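Local structure of sensor protein CpxA (Vibrio parahaemolyticus, 3V67) at residues A[76-87]-A[96-107]. The protein is probably a membrane-bound sensor histidine kinase of a two-component system, seen here as its periplasmic, PAS-fold signal-sensing domain. Sequence-based numbering, arbitrary orientation.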
loop_
_atom_site.group_PDB
_atom_site.type_symbol
_atom_site.label_atom_id
_atom_site.label_comp_id
_atom_site.label_asym_id
_atom_site.label_seq_id
_atom_site.Cartn_x
_atom_site.Cartn_y
_atom_site.Cartn_z
ATOM N N PHE A 76 11.541 -10.442 18.282
ATOM C CA PHE A 76 11.458 -10.250 16.838
ATOM C C PHE A 76 11.167 -8.799 16.456
ATOM O O PHE A 76 11.870 -8.215 15.626
ATOM C CB PHE A 76 10.399 -11.183 16.246
ATOM C CG PHE A 76 9.913 -10.765 14.892
ATOM C CD1 PHE A 76 10.718 -10.910 13.775
ATOM C CD2 PHE A 76 8.646 -10.232 14.736
ATOM C CE1 PHE A 76 10.269 -10.524 12.526
ATOM C CE2 PHE A 76 8.191 -9.846 13.492
ATOM C CZ PHE A 76 9.003 -9.991 12.385
ATOM N N GLN A 77 10.136 -8.224 17.070
ATOM C CA GLN A 77 9.773 -6.830 16.837
ATOM C C GLN A 77 10.947 -5.902 17.139
ATOM O O GLN A 77 11.142 -4.883 16.474
ATOM C CB GLN A 77 8.565 -6.449 17.698
ATOM C CG GLN A 77 7.342 -7.329 17.478
ATOM C CD GLN A 77 6.216 -7.034 18.450
ATOM O OE1 GLN A 77 6.417 -6.382 19.475
ATOM N NE2 GLN A 77 5.019 -7.512 18.130
ATOM N N LEU A 78 11.734 -6.277 18.142
ATOM C CA LEU A 78 12.883 -5.487 18.564
ATOM C C LEU A 78 14.003 -5.533 17.523
ATOM O O LEU A 78 14.608 -4.503 17.197
ATOM C CB LEU A 78 13.380 -5.989 19.921
ATOM C CG LEU A 78 14.183 -5.023 20.789
ATOM C CD1 LEU A 78 13.955 -3.583 20.355
ATOM C CD2 LEU A 78 13.788 -5.209 22.245
ATOM N N ARG A 79 14.270 -6.730 17.004
ATOM C CA ARG A 79 15.241 -6.902 15.929
ATOM C C ARG A 79 14.840 -6.091 14.701
ATOM O O ARG A 79 15.652 -5.352 14.127
ATOM C CB ARG A 79 15.361 -8.379 15.550
ATOM C CG ARG A 79 16.468 -9.129 16.272
ATOM C CD ARG A 79 15.922 -10.012 17.377
ATOM N NE ARG A 79 14.886 -10.916 16.888
ATOM C CZ ARG A 79 14.604 -12.093 17.437
ATOM N NH1 ARG A 79 15.292 -12.514 18.490
ATOM N NH2 ARG A 79 13.643 -12.853 16.929
ATOM N N ALA A 80 13.577 -6.237 14.308
ATOM C CA ALA A 80 13.046 -5.522 13.156
ATOM C C ALA A 80 13.187 -4.014 13.336
ATOM O O ALA A 80 13.617 -3.313 12.420
ATOM C CB ALA A 80 11.587 -5.897 12.926
ATOM N N MET A 81 12.839 -3.520 14.523
ATOM C CA MET A 81 12.947 -2.090 14.805
ATOM C C MET A 81 14.383 -1.590 14.720
ATOM O O MET A 81 14.645 -0.566 14.092
ATOM C CB MET A 81 12.349 -1.737 16.169
ATOM C CG MET A 81 12.566 -0.279 16.569
ATOM S SD MET A 81 12.064 0.919 15.309
ATOM C CE MET A 81 10.363 0.458 15.045
ATOM N N GLN A 82 15.305 -2.310 15.353
ATOM C CA GLN A 82 16.714 -1.927 15.308
ATOM C C GLN A 82 17.213 -1.846 13.872
ATOM O O GLN A 82 17.828 -0.846 13.460
ATOM C CB GLN A 82 17.569 -2.912 16.106
ATOM C CG GLN A 82 19.070 -2.755 15.895
ATOM C CD GLN A 82 19.651 -1.523 16.574
ATOM O OE1 GLN A 82 18.923 -0.672 17.086
ATOM N NE2 GLN A 82 20.975 -1.430 16.587
ATOM N N ASN A 83 16.933 -2.902 13.111
ATOM C CA ASN A 83 17.294 -2.924 11.702
ATOM C C ASN A 83 16.729 -1.719 10.958
ATOM O O ASN A 83 17.438 -1.077 10.185
ATOM C CB ASN A 83 16.826 -4.218 11.039
ATOM C CG ASN A 83 17.240 -4.305 9.584
ATOM O OD1 ASN A 83 16.534 -3.830 8.696
ATOM N ND2 ASN A 83 18.398 -4.907 9.333
ATOM N N PHE A 84 15.457 -1.410 11.207
ATOM C CA PHE A 84 14.805 -0.271 10.565
ATOM C C PHE A 84 15.532 1.028 10.871
ATOM O O PHE A 84 15.815 1.818 9.968
ATOM C CB PHE A 84 13.339 -0.160 10.998
ATOM C CG PHE A 84 12.574 0.911 10.269
ATOM C CD1 PHE A 84 11.945 0.633 9.068
ATOM C CD2 PHE A 84 12.484 2.195 10.785
ATOM C CE1 PHE A 84 11.241 1.614 8.393
ATOM C CE2 PHE A 84 11.784 3.178 10.115
ATOM C CZ PHE A 84 11.161 2.886 8.916
ATOM N N VAL A 85 15.828 1.243 12.150
ATOM C CA VAL A 85 16.500 2.457 12.592
ATOM C C VAL A 85 17.858 2.618 11.916
ATOM O O VAL A 85 18.195 3.705 11.440
ATOM C CB VAL A 85 16.675 2.484 14.123
ATOM C CG1 VAL A 85 17.584 3.631 14.542
ATOM C CG2 VAL A 85 15.322 2.588 14.809
ATOM N N THR A 86 18.632 1.538 11.859
ATOM C CA THR A 86 19.940 1.620 11.210
ATOM C C THR A 86 19.848 1.612 9.680
ATOM O O THR A 86 20.843 1.847 8.994
ATOM C CB THR A 86 20.895 0.504 11.688
ATOM O OG1 THR A 86 20.251 -0.771 11.559
ATOM C CG2 THR A 86 21.287 0.725 13.142
ATOM N N SER A 87 18.654 1.350 9.151
ATOM C CA SER A 87 18.448 1.302 7.703
ATOM C C SER A 87 17.951 2.623 7.116
ATOM O O SER A 87 17.855 2.762 5.897
ATOM C CB SER A 87 17.458 0.193 7.335
ATOM O OG SER A 87 17.875 -1.062 7.839
ATOM N N GLN A 96 8.203 3.095 5.221
ATOM C CA GLN A 96 7.894 1.830 5.875
ATOM C C GLN A 96 8.642 0.656 5.247
ATOM O O GLN A 96 8.907 0.645 4.045
ATOM C CB GLN A 96 6.385 1.572 5.907
ATOM C CG GLN A 96 5.735 1.427 4.543
ATOM C CD GLN A 96 4.233 1.218 4.639
ATOM O OE1 GLN A 96 3.614 1.547 5.650
ATOM N NE2 GLN A 96 3.642 0.668 3.585
ATOM N N ARG A 97 8.989 -0.323 6.078
ATOM C CA ARG A 97 9.686 -1.525 5.631
ATOM C C ARG A 97 8.994 -2.773 6.168
ATOM O O ARG A 97 8.526 -2.788 7.307
ATOM C CB ARG A 97 11.142 -1.515 6.098
ATOM C CG ARG A 97 12.072 -0.648 5.261
ATOM C CD ARG A 97 13.495 -0.687 5.805
ATOM N NE ARG A 97 14.482 -0.406 4.768
ATOM C CZ ARG A 97 14.951 0.804 4.486
ATOM N NH1 ARG A 97 14.521 1.861 5.163
ATOM N NH2 ARG A 97 15.850 0.960 3.523
ATOM N N LEU A 98 8.940 -3.822 5.353
ATOM C CA LEU A 98 8.289 -5.062 5.758
ATOM C C LEU A 98 9.297 -6.103 6.236
ATOM O O LEU A 98 10.217 -6.475 5.512
ATOM C CB LEU A 98 7.442 -5.628 4.617
ATOM C CG LEU A 98 6.554 -6.823 4.971
ATOM C CD1 LEU A 98 5.572 -6.455 6.071
ATOM C CD2 LEU A 98 5.817 -7.323 3.737
ATOM N N TYR A 99 9.108 -6.562 7.467
ATOM C CA TYR A 99 9.949 -7.594 8.060
ATOM C C TYR A 99 9.127 -8.859 8.268
ATOM O O TYR A 99 8.462 -9.020 9.294
ATOM C CB TYR A 99 10.527 -7.109 9.391
ATOM C CG TYR A 99 11.504 -5.965 9.240
ATOM C CD1 TYR A 99 12.866 -6.207 9.117
ATOM C CD2 TYR A 99 11.064 -4.647 9.210
ATOM C CE1 TYR A 99 13.762 -5.173 8.973
ATOM C CE2 TYR A 99 11.953 -3.605 9.067
ATOM C CZ TYR A 99 13.302 -3.872 8.949
ATOM O OH TYR A 99 14.198 -2.835 8.804
ATOM N N GLY A 100 9.170 -9.753 7.286
ATOM C CA GLY A 100 8.310 -10.920 7.284
ATOM C C GLY A 100 6.871 -10.489 7.079
ATOM O O GLY A 100 6.457 -10.177 5.965
ATOM N N ARG A 101 6.112 -10.460 8.166
ATOM C CA ARG A 101 4.729 -10.007 8.124
ATOM C C ARG A 101 4.555 -8.782 9.012
ATOM O O ARG A 101 3.435 -8.325 9.240
ATOM C CB ARG A 101 3.786 -11.122 8.583
ATOM C CG ARG A 101 3.653 -12.281 7.604
ATOM C CD ARG A 101 2.565 -12.021 6.573
ATOM N NE ARG A 101 2.320 -13.189 5.729
ATOM C CZ ARG A 101 1.507 -14.191 6.052
ATOM N NH1 ARG A 101 0.857 -14.176 7.208
ATOM N NH2 ARG A 101 1.346 -15.213 5.221
ATOM N N TYR A 102 5.668 -8.252 9.511
ATOM C CA TYR A 102 5.633 -7.122 10.433
ATOM C C TYR A 102 6.141 -5.841 9.777
ATOM O O TYR A 102 7.339 -5.676 9.561
ATOM C CB TYR A 102 6.459 -7.433 11.680
ATOM C CG TYR A 102 6.211 -6.504 12.847
ATOM C CD1 TYR A 102 4.984 -6.491 13.501
ATOM C CD2 TYR A 102 7.207 -5.651 13.307
ATOM C CE1 TYR A 102 4.754 -5.649 14.570
ATOM C CE2 TYR A 102 6.985 -4.805 14.379
ATOM C CZ TYR A 102 5.756 -4.809 15.006
ATOM O OH TYR A 102 5.528 -3.971 16.075
ATOM N N MET A 103 5.218 -4.940 9.463
ATOM C CA MET A 103 5.563 -3.660 8.856
ATOM C C MET A 103 6.001 -2.648 9.910
ATOM O O MET A 103 5.436 -2.587 11.002
ATOM C CB MET A 103 4.367 -3.099 8.084
ATOM C CG MET A 103 4.685 -1.851 7.278
ATOM S SD MET A 103 5.525 -2.244 5.734
ATOM C CE MET A 103 4.152 -2.857 4.772
ATOM N N ILE A 104 7.007 -1.850 9.577
ATOM C CA ILE A 104 7.480 -0.807 10.475
ATOM C C ILE A 104 7.553 0.536 9.764
ATOM O O ILE A 104 8.165 0.649 8.699
ATOM C CB ILE A 104 8.854 -1.155 11.056
ATOM C CG1 ILE A 104 8.710 -2.272 12.093
ATOM C CG2 ILE A 104 9.493 0.075 11.677
ATOM C CD1 ILE A 104 9.997 -2.640 12.769
ATOM N N ALA A 105 6.928 1.549 10.357
ATOM C CA ALA A 105 6.855 2.867 9.737
ATOM C C ALA A 105 7.461 3.962 10.613
ATOM O O ALA A 105 7.277 3.975 11.830
ATOM C CB ALA A 105 5.406 3.203 9.391
ATOM N N GLY A 106 8.182 4.882 9.980
ATOM C CA GLY A 106 8.793 6.000 10.681
ATOM C C GLY A 106 10.029 6.523 9.967
ATOM O O GLY A 106 10.322 6.113 8.844
ATOM N N PRO A 107 10.767 7.437 10.612
ATOM C CA PRO A 107 10.447 7.992 11.925
ATOM C C PRO A 107 9.618 9.258 11.796
ATOM O O PRO A 107 9.629 9.879 10.732
ATOM C CB PRO A 107 11.823 8.366 12.466
ATOM C CG PRO A 107 12.577 8.793 11.252
ATOM C CD PRO A 107 12.084 7.897 10.132
#
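Ile104 and Phe84 meet at the apolar centre, where helix 76-87 lies across the hairpin of strands 96-99 and 102-107. Ile104 CG2 sits over one face of the Phe84 ring, 3.6 Å from its centroid. A chi1 of -174°, with CG opposite the backbone N, brings the Phe84 ring against Ile104 and Gly106; Phe84 CZ comes within 3.3 Å of Gly106 O, while Arg97 CB lies at the ring edge. The other branch of Ile104 reaches up to the helix, CD1 lying 3.6 Å from Ala80 CB. Ala80 CB in turn lies over one face of the Tyr99 ring, 4.0 Å from its centroid. Toward the hairpin turn, Gln77 CG rests on the Tyr102 ring, and the Gln77 amide, only 13° from the ring plane, is hydrogen-bonded through OE1 to Arg57. At the polar edge Tyr99 OH donates to Asn83 OD1, 2.5 Å away, in the carbonyl plane and on a lone pair. Beyond it Ser87 CB stands over the centre of the Arg97 guanidinium. This is helix-on-sheet packing of the PAS fold: aliphatic groups on aromatic faces hold the helix against the sheet, the Tyr99–Asn83 bond probably pins the tyrosine hydroxyl, and Ala80 restrains the ring's rotation.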